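Local coordinates for protein abietadiene synthase, chloroplastic (Abies grandis, PDB 3S9V) that is a chloroplast member of the plant terpene synthases, largely helical enzymes with a metal-binding terpene synthase domain, at residues V526-L540 against M572-I586. Numbering follows the deposited sequence.
Sequences VYTKTSNFTVILDDL and MKICFVGFYNTFNDI
F533 enters helix 570-594 as a knob in the hole formed by G578, F579, T582 and F583, joining two nearly antiparallel helices (156° between segment axes) of the all-helical metal-binding domain of this terpene synthase. Penetration is deep: F533 CZ lies 3.4 Å from F579 CA, so the ring tip packs against the backbone of helix 570-594 at G578 and F579. F579 and F583 both turn an edge toward the face of F533. The F579 pair is T-shaped, with planes at 75°, and the F583 pair is an offset version with centroids 5.8 Å apart. F579 gets there by extending CG anti to its backbone N (chi1 180°), which sets CD1 3.6 Å from F533 CD2. The rings of F579 and F583 also meet W606 edge-to-face, so the aromatic cluster continues beyond the helix pair. C575 SG is 3.5 Å from L537 CD2 and also touches I536 CG2, continuing the apolar packing toward the L540-M572 end. At the opposite end, V526 CG1 and I586 CD1 meet tip to tip at 3.7 Å. At the rim of F533, T582 OG1 approaches CE1 near the ring plane, while its 3.1 Å hydrogen bond to G578 O arrives above the carbonyl plane, on the face opposite T582 N.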
loop_
_atom_site.group_PDB
_atom_site.type_symbol
_atom_site.label_atom_id
_atom_site.label_comp_id
_atom_site.label_asym_id
_atom_site.label_seq_id
_atom_site.Cartn_x
_atom_site.Cartn_y
_atom_site.Cartn_z
ATOM N N VAL A 526 5.080 2.036 28.995
ATOM C CA VAL A 526 6.363 1.449 29.341
ATOM C C VAL A 526 7.403 1.646 28.242
ATOM O O VAL A 526 8.583 1.771 28.523
ATOM C CB VAL A 526 6.218 -0.055 29.652
ATOM C CG1 VAL A 526 7.573 -0.640 30.024
ATOM C CG2 VAL A 526 5.224 -0.254 30.796
ATOM N N TYR A 527 6.952 1.682 26.996
ATOM C CA TYR A 527 7.847 1.878 25.859
ATOM C C TYR A 527 8.413 3.293 25.964
ATOM O O TYR A 527 9.615 3.519 25.821
ATOM C CB TYR A 527 7.054 1.714 24.552
ATOM C CG TYR A 527 7.880 1.707 23.291
ATOM C CD1 TYR A 527 8.584 2.836 22.885
ATOM C CD2 TYR A 527 7.951 0.564 22.495
ATOM C CE1 TYR A 527 9.339 2.829 21.715
ATOM C CE2 TYR A 527 8.696 0.546 21.330
ATOM C CZ TYR A 527 9.390 1.683 20.942
ATOM O OH TYR A 527 10.129 1.666 19.779
ATOM N N THR A 528 7.524 4.240 26.230
ATOM C CA THR A 528 7.897 5.637 26.354
ATOM C C THR A 528 8.851 5.908 27.518
ATOM O O THR A 528 9.855 6.608 27.353
ATOM C CB THR A 528 6.644 6.502 26.521
ATOM O OG1 THR A 528 5.800 6.328 25.374
ATOM C CG2 THR A 528 7.024 7.972 26.679
ATOM N N LYS A 529 8.539 5.366 28.690
ATOM C CA LYS A 529 9.392 5.568 29.855
ATOM C C LYS A 529 10.755 4.927 29.649
ATOM O O LYS A 529 11.786 5.534 29.938
ATOM C CB LYS A 529 8.726 5.006 31.110
ATOM C CG LYS A 529 7.604 5.904 31.628
ATOM C CD LYS A 529 6.794 5.237 32.723
ATOM C CE LYS A 529 5.648 6.141 33.165
ATOM N NZ LYS A 529 4.738 5.468 34.136
ATOM N N THR A 530 10.758 3.705 29.132
ATOM C CA THR A 530 12.004 2.999 28.889
ATOM C C THR A 530 12.863 3.713 27.847
ATOM O O THR A 530 14.073 3.821 28.016
ATOM C CB THR A 530 11.736 1.560 28.437
ATOM O OG1 THR A 530 10.792 0.955 29.334
ATOM C CG2 THR A 530 13.019 0.757 28.464
ATOM N N SER A 531 12.242 4.207 26.777
ATOM C CA SER A 531 12.983 4.927 25.741
ATOM C C SER A 531 13.575 6.206 26.319
ATOM O O SER A 531 14.736 6.532 26.072
ATOM C CB SER A 531 12.070 5.293 24.568
ATOM O OG SER A 531 11.559 4.138 23.938
ATOM N N ASN A 532 12.771 6.936 27.088
ATOM C CA ASN A 532 13.239 8.177 27.693
ATOM C C ASN A 532 14.441 7.881 28.586
ATOM O O ASN A 532 15.404 8.650 28.623
ATOM C CB ASN A 532 12.128 8.836 28.512
ATOM C CG ASN A 532 12.159 10.347 28.407
ATOM O OD1 ASN A 532 13.191 10.974 28.645
ATOM N ND2 ASN A 532 11.029 10.942 28.042
ATOM N N PHE A 533 14.400 6.763 29.300
ATOM C CA PHE A 533 15.527 6.423 30.149
ATOM C C PHE A 533 16.770 6.033 29.364
ATOM O O PHE A 533 17.881 6.237 29.841
ATOM C CB PHE A 533 15.159 5.326 31.146
ATOM C CG PHE A 533 14.791 5.863 32.498
ATOM C CD1 PHE A 533 13.464 5.925 32.906
ATOM C CD2 PHE A 533 15.775 6.376 33.339
ATOM C CE1 PHE A 533 13.120 6.492 34.126
ATOM C CE2 PHE A 533 15.440 6.947 34.566
ATOM C CZ PHE A 533 14.109 7.003 34.957
ATOM N N THR A 534 16.603 5.477 28.166
ATOM C CA THR A 534 17.781 5.127 27.377
ATOM C C THR A 534 18.423 6.426 26.884
ATOM O O THR A 534 19.631 6.485 26.677
ATOM C CB THR A 534 17.441 4.213 26.167
ATOM O OG1 THR A 534 16.527 4.876 25.285
ATOM C CG2 THR A 534 16.816 2.926 26.646
ATOM N N VAL A 535 17.613 7.469 26.720
ATOM C CA VAL A 535 18.120 8.766 26.272
ATOM C C VAL A 535 18.864 9.456 27.408
ATOM O O VAL A 535 19.966 9.971 27.215
ATOM C CB VAL A 535 16.976 9.690 25.792
ATOM C CG1 VAL A 535 17.460 11.138 25.702
ATOM C CG2 VAL A 535 16.483 9.224 24.437
ATOM N N ILE A 536 18.250 9.454 28.588
ATOM C CA ILE A 536 18.821 10.064 29.786
ATOM C C ILE A 536 20.148 9.406 30.174
ATOM O O ILE A 536 21.144 10.093 30.426
ATOM C CB ILE A 536 17.834 9.951 30.988
ATOM C CG1 ILE A 536 16.608 10.843 30.753
ATOM C CG2 ILE A 536 18.522 10.341 32.282
ATOM C CD1 ILE A 536 15.528 10.668 31.810
ATOM N N LEU A 537 20.157 8.076 30.228
ATOM C CA LEU A 537 21.363 7.344 30.591
ATOM C C LEU A 537 22.418 7.462 29.496
ATOM O O LEU A 537 23.619 7.457 29.772
ATOM C CB LEU A 537 21.033 5.875 30.871
ATOM C CG LEU A 537 20.091 5.660 32.063
ATOM C CD1 LEU A 537 19.929 4.174 32.348
ATOM C CD2 LEU A 537 20.649 6.358 33.282
ATOM N N ASP A 538 21.966 7.582 28.254
ATOM C CA ASP A 538 22.889 7.727 27.139
ATOM C C ASP A 538 23.668 9.025 27.336
ATOM O O ASP A 538 24.884 9.063 27.137
ATOM C CB ASP A 538 22.129 7.792 25.816
ATOM C CG ASP A 538 23.041 7.693 24.618
ATOM O OD1 ASP A 538 22.566 7.915 23.485
ATOM O OD2 ASP A 538 24.236 7.384 24.807
ATOM N N ASP A 539 22.964 10.090 27.720
ATOM C CA ASP A 539 23.617 11.377 27.945
ATOM C C ASP A 539 24.509 11.295 29.186
ATOM O O ASP A 539 25.614 11.842 29.209
ATOM C CB ASP A 539 22.586 12.502 28.130
ATOM C CG ASP A 539 21.768 12.771 26.872
ATOM O OD1 ASP A 539 22.318 12.656 25.752
ATOM O OD2 ASP A 539 20.572 13.120 27.005
ATOM N N LEU A 540 24.023 10.605 30.213
ATOM C CA LEU A 540 24.779 10.449 31.446
ATOM C C LEU A 540 26.125 9.772 31.177
ATOM O O LEU A 540 27.171 10.313 31.517
ATOM C CB LEU A 540 23.983 9.622 32.456
ATOM C CG LEU A 540 24.589 9.608 33.860
ATOM C CD1 LEU A 540 24.521 11.030 34.441
ATOM C CD2 LEU A 540 23.842 8.627 34.752
ATOM N N MET A 572 23.626 12.556 39.045
ATOM C CA MET A 572 23.531 11.105 38.925
ATOM C C MET A 572 22.563 10.510 39.955
ATOM O O MET A 572 21.750 9.643 39.631
ATOM C CB MET A 572 24.925 10.469 39.071
ATOM C CG MET A 572 24.977 8.977 38.758
ATOM S SD MET A 572 26.637 8.235 38.740
ATOM C CE MET A 572 26.322 6.782 39.656
ATOM N N LYS A 573 22.648 10.995 41.188
ATOM C CA LYS A 573 21.807 10.515 42.281
ATOM C C LYS A 573 20.337 10.616 41.924
ATOM O O LYS A 573 19.581 9.658 42.074
ATOM C CB LYS A 573 22.085 11.335 43.543
ATOM C CG LYS A 573 21.250 10.965 44.752
ATOM C CD LYS A 573 21.629 11.850 45.932
ATOM C CE LYS A 573 20.716 11.637 47.128
ATOM N NZ LYS A 573 21.050 12.577 48.238
ATOM N N ILE A 574 19.945 11.795 41.461
ATOM C CA ILE A 574 18.574 12.058 41.061
ATOM C C ILE A 574 18.194 11.093 39.940
ATOM O O ILE A 574 17.167 10.410 40.009
ATOM C CB ILE A 574 18.433 13.516 40.553
ATOM C CG1 ILE A 574 18.608 14.494 41.717
ATOM C CG2 ILE A 574 17.089 13.714 39.873
ATOM C CD1 ILE A 574 18.630 15.948 41.280
ATOM N N CYS A 575 19.035 11.042 38.911
ATOM C CA CYS A 575 18.789 10.172 37.776
ATOM C C CYS A 575 18.506 8.746 38.229
ATOM O O CYS A 575 17.510 8.154 37.826
ATOM C CB CYS A 575 19.985 10.185 36.820
ATOM S SG CYS A 575 19.853 8.972 35.494
ATOM N N PHE A 576 19.374 8.197 39.073
ATOM C CA PHE A 576 19.192 6.834 39.548
ATOM C C PHE A 576 17.919 6.631 40.375
ATOM O O PHE A 576 17.157 5.697 40.115
ATOM C CB PHE A 576 20.393 6.367 40.376
ATOM C CG PHE A 576 20.291 4.930 40.792
ATOM C CD1 PHE A 576 20.429 3.915 39.853
ATOM C CD2 PHE A 576 19.973 4.589 42.103
ATOM C CE1 PHE A 576 20.242 2.580 40.208
ATOM C CE2 PHE A 576 19.785 3.256 42.469
ATOM C CZ PHE A 576 19.917 2.249 41.517
ATOM N N VAL A 577 17.695 7.483 41.375
ATOM C CA VAL A 577 16.505 7.357 42.212
ATOM C C VAL A 577 15.286 7.252 41.304
ATOM O O VAL A 577 14.433 6.385 41.501
ATOM C CB VAL A 577 16.348 8.566 43.178
ATOM C CG1 VAL A 577 15.024 8.478 43.921
ATOM C CG2 VAL A 577 17.495 8.577 44.186
ATOM N N GLY A 578 15.221 8.131 40.306
ATOM C CA GLY A 578 14.121 8.103 39.360
ATOM C C GLY A 578 14.098 6.773 38.618
ATOM O O GLY A 578 13.048 6.152 38.473
ATOM N N PHE A 579 15.265 6.333 38.157
ATOM C CA PHE A 579 15.395 5.069 37.437
ATOM C C PHE A 579 14.845 3.930 38.295
ATOM O O PHE A 579 14.021 3.141 37.843
ATOM C CB PHE A 579 16.874 4.812 37.105
ATOM C CG PHE A 579 17.129 3.523 36.361
ATOM C CD1 PHE A 579 16.905 3.432 34.995
ATOM C CD2 PHE A 579 17.623 2.404 37.030
ATOM C CE1 PHE A 579 17.170 2.250 34.303
ATOM C CE2 PHE A 579 17.890 1.214 36.347
ATOM C CZ PHE A 579 17.663 1.139 34.981
ATOM N N TYR A 580 15.315 3.864 39.538
ATOM C CA TYR A 580 14.911 2.846 40.511
ATOM C C TYR A 580 13.405 2.883 40.822
ATOM O O TYR A 580 12.742 1.844 40.856
ATOM C CB TYR A 580 15.735 3.045 41.793
ATOM C CG TYR A 580 15.408 2.150 42.980
ATOM C CD1 TYR A 580 14.633 2.621 44.048
ATOM C CD2 TYR A 580 15.947 0.868 43.079
ATOM C CE1 TYR A 580 14.415 1.836 45.192
ATOM C CE2 TYR A 580 15.735 0.079 44.211
ATOM C CZ TYR A 580 14.971 0.569 45.264
ATOM O OH TYR A 580 14.780 -0.216 46.384
ATOM N N ASN A 581 12.864 4.074 41.048
ATOM C CA ASN A 581 11.441 4.182 41.348
ATOM C C ASN A 581 10.589 3.777 40.145
ATOM O O ASN A 581 9.590 3.073 40.284
ATOM C CB ASN A 581 11.084 5.609 41.779
ATOM C CG ASN A 581 11.735 6.000 43.094
ATOM O OD1 ASN A 581 12.027 5.145 43.928
ATOM N ND2 ASN A 581 11.952 7.300 43.289
ATOM N N THR A 582 10.991 4.221 38.961
ATOM C CA THR A 582 10.256 3.894 37.757
ATOM C C THR A 582 10.248 2.392 37.497
ATOM O O THR A 582 9.190 1.809 37.267
ATOM C CB THR A 582 10.843 4.605 36.533
ATOM O OG1 THR A 582 10.596 6.012 36.633
ATOM C CG2 THR A 582 10.219 4.075 35.259
ATOM N N PHE A 583 11.405 1.746 37.560
ATOM C CA PHE A 583 11.411 0.325 37.277
ATOM C C PHE A 583 10.902 -0.622 38.349
ATOM O O PHE A 583 10.575 -1.768 38.042
ATOM C CB PHE A 583 12.776 -0.102 36.756
ATOM C CG PHE A 583 13.029 0.361 35.354
ATOM C CD1 PHE A 583 13.666 1.576 35.108
ATOM C CD2 PHE A 583 12.541 -0.374 34.271
ATOM C CE1 PHE A 583 13.807 2.057 33.804
ATOM C CE2 PHE A 583 12.676 0.100 32.964
ATOM C CZ PHE A 583 13.309 1.319 32.731
ATOM N N ASN A 584 10.827 -0.172 39.598
ATOM C CA ASN A 584 10.273 -1.036 40.632
ATOM C C ASN A 584 8.783 -1.104 40.302
ATOM O O ASN A 584 8.122 -2.120 40.528
ATOM C CB ASN A 584 10.459 -0.443 42.032
ATOM C CG ASN A 584 11.760 -0.864 42.674
ATOM O OD1 ASN A 584 12.277 -1.960 42.417
ATOM N ND2 ASN A 584 12.291 -0.007 43.533
ATOM N N ASP A 585 8.280 -0.001 39.754
ATOM C CA ASP A 585 6.886 0.123 39.350
ATOM C C ASP A 585 6.627 -0.828 38.182
ATOM O O ASP A 585 5.746 -1.685 38.257
ATOM C CB ASP A 585 6.602 1.571 38.930
ATOM C CG ASP A 585 5.171 1.781 38.460
ATOM O OD1 ASP A 585 4.825 2.932 38.110
ATOM O OD2 ASP A 585 4.391 0.804 38.439
ATOM N N ILE A 586 7.401 -0.668 37.109
ATOM C CA ILE A 586 7.293 -1.515 35.923
ATOM C C ILE A 586 7.510 -2.982 36.298
ATOM O O ILE A 586 6.901 -3.877 35.719
ATOM C CB ILE A 586 8.325 -1.072 34.852
ATOM C CG1 ILE A 586 7.842 0.217 34.193
ATOM C CG2 ILE A 586 8.554 -2.173 33.816
ATOM C CD1 ILE A 586 8.829 0.823 33.221
#